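Local coordinates for protein RsfP (Uncultured bacterium, PDB 4GLJ) that probably catalyses the phosphate-dependent cleavage of methylthioadenosine to adenine and methylthioribose 1-phosphate, and binds the dye rhodamine B, at residues 55-60 with 255-260. Residues are numbered along the deposited sequence; the frame is centred on the assembly and turned at random.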
loop_
_atom_site.group_PDB
_atom_site.type_symbol
_atom_site.label_atom_id
_atom_site.label_comp_id
_atom_site.label_asym_id
_atom_site.label_seq_id
_atom_site.Cartn_x
_atom_site.Cartn_y
_atom_site.Cartn_z
ATOM N N ASN A 55 -29.255 -22.671 -20.789
ATOM C CA ASN A 55 -29.305 -23.839 -21.677
ATOM C C ASN A 55 -28.872 -25.165 -21.026
ATOM O O ASN A 55 -28.055 -25.917 -21.566
ATOM C CB ASN A 55 -28.488 -23.609 -22.958
ATOM C CG ASN A 55 -28.789 -22.266 -23.637
ATOM O OD1 ASN A 55 -29.045 -21.243 -22.982
ATOM N ND2 ASN A 55 -28.713 -22.257 -24.960
ATOM N N GLY A 56 -29.416 -25.474 -19.865
ATOM C CA GLY A 56 -29.052 -26.713 -19.220
ATOM C C GLY A 56 -27.681 -26.775 -18.591
ATOM O O GLY A 56 -27.374 -27.766 -17.909
ATOM N N VAL A 57 -26.845 -25.741 -18.798
ATOM C CA VAL A 57 -25.558 -25.644 -18.122
ATOM C C VAL A 57 -25.768 -24.931 -16.768
ATOM O O VAL A 57 -26.285 -23.828 -16.744
ATOM C CB VAL A 57 -24.558 -24.768 -18.913
ATOM C CG1 VAL A 57 -23.216 -24.668 -18.172
ATOM C CG2 VAL A 57 -24.380 -25.259 -20.344
ATOM N N THR A 58 -25.392 -25.564 -15.664
ATOM C CA THR A 58 -25.518 -24.963 -14.330
ATOM C C THR A 58 -24.431 -23.904 -14.134
ATOM O O THR A 58 -23.248 -24.174 -14.375
ATOM C CB THR A 58 -25.404 -26.054 -13.238
ATOM O OG1 THR A 58 -26.508 -26.945 -13.391
ATOM C CG2 THR A 58 -25.447 -25.465 -11.832
ATOM N N VAL A 59 -24.834 -22.697 -13.737
ATOM C CA VAL A 59 -23.880 -21.596 -13.503
ATOM C C VAL A 59 -24.165 -21.062 -12.092
ATOM O O VAL A 59 -25.323 -21.054 -11.673
ATOM C CB VAL A 59 -24.165 -20.491 -14.520
ATOM C CG1 VAL A 59 -23.242 -19.357 -14.287
ATOM C CG2 VAL A 59 -23.957 -21.003 -15.952
ATOM N N ALA A 60 -23.120 -20.663 -11.354
ATOM C CA ALA A 60 -23.283 -19.952 -10.072
ATOM C C ALA A 60 -23.096 -18.440 -10.314
ATOM O O ALA A 60 -22.140 -18.028 -10.978
ATOM C CB ALA A 60 -22.242 -20.451 -9.072
ATOM N N GLN A 255 -23.117 -16.294 -24.147
ATOM C CA GLN A 255 -22.216 -16.891 -25.132
ATOM C C GLN A 255 -20.985 -17.549 -24.528
ATOM O O GLN A 255 -20.584 -18.631 -24.976
ATOM C CB GLN A 255 -21.803 -15.851 -26.171
ATOM C CG GLN A 255 -22.931 -15.288 -27.049
ATOM C CD GLN A 255 -23.744 -16.345 -27.791
ATOM O OE1 GLN A 255 -23.256 -17.394 -28.182
ATOM N NE2 GLN A 255 -25.009 -16.071 -27.934
ATOM N N ALA A 256 -20.402 -16.928 -23.478
ATOM C CA ALA A 256 -19.209 -17.431 -22.843
ATOM C C ALA A 256 -19.470 -18.704 -22.044
ATOM O O ALA A 256 -18.680 -19.638 -22.125
ATOM C CB ALA A 256 -18.579 -16.348 -21.905
ATOM N N VAL A 257 -20.601 -18.761 -21.337
ATOM C CA VAL A 257 -20.937 -19.951 -20.607
ATOM C C VAL A 257 -21.057 -21.149 -21.615
ATOM O O VAL A 257 -20.503 -22.249 -21.405
ATOM C CB VAL A 257 -22.249 -19.773 -19.806
ATOM C CG1 VAL A 257 -22.722 -21.111 -19.275
ATOM C CG2 VAL A 257 -22.096 -18.761 -18.648
ATOM N N ALA A 258 -21.688 -20.878 -22.750
ATOM C CA ALA A 258 -21.833 -21.914 -23.773
ATOM C C ALA A 258 -20.460 -22.453 -24.208
ATOM O O ALA A 258 -20.261 -23.661 -24.253
ATOM C CB ALA A 258 -22.665 -21.425 -24.962
ATOM N N LEU A 259 -19.520 -21.567 -24.487
ATOM C CA LEU A 259 -18.218 -21.982 -24.953
ATOM C C LEU A 259 -17.409 -22.723 -23.898
ATOM O O LEU A 259 -16.678 -23.668 -24.229
ATOM C CB LEU A 259 -17.441 -20.763 -25.443
ATOM C CG LEU A 259 -18.050 -20.192 -26.727
ATOM C CD1 LEU A 259 -17.527 -18.795 -27.062
ATOM C CD2 LEU A 259 -17.856 -21.128 -27.914
ATOM N N ILE A 260 -17.499 -22.263 -22.636
ATOM C CA ILE A 260 -16.747 -22.905 -21.599
ATOM C C ILE A 260 -17.313 -24.315 -21.425
ATOM O O ILE A 260 -16.549 -25.270 -21.255
ATOM C CB ILE A 260 -16.864 -22.135 -20.274
ATOM C CG1 ILE A 260 -16.180 -20.730 -20.412
ATOM C CG2 ILE A 260 -16.344 -22.967 -19.124
ATOM C CD1 ILE A 260 -16.456 -19.877 -19.172
#
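The long helix 237-263, late in the phosphorylase fold, packs on one face of the central sheet, over the start of strand 57-63, and V257 meets V57 and V59 where the two come together. The contact is a small example of helix-on-sheet packing: one beta-branched residue of the helix set against two valines of a strand that stand two positions apart on the same face. V257 CG1 does most of the touching. It approaches V59 CG2 to 3.5 Å, the closest approach of the two segments, and V57 CG1 to 3.8 Å. The manner differs: V257 and V59 meet end-on, methyl against methyl, whereas V57 passes alongside V257, the two side chains pointing opposite ways, with V57 CB itself 4.1 Å from V257 CG1. The second methyl of V257 also takes part, as CG2 comes to 4.0 Å from V59 CG2. In V257 the methyl that faces both strand valines is the one trans to its own amide nitrogen (chi1 169°). In phosphorylases of this family a mixed beta-sheet is flanked by helices, and here the apolar cluster runs on into the neighbouring strands: V57 touches I16 and V59 touches I18 on the parallel strand 16-20, while V257 also touches L54 of strand 49-54. T58, whose CB points away from the helix, hydrogen-bonds through OG1 to E53 OE2. On another flank of the helix, A256 and L259 pack on helix 145-157 through A154 and I150.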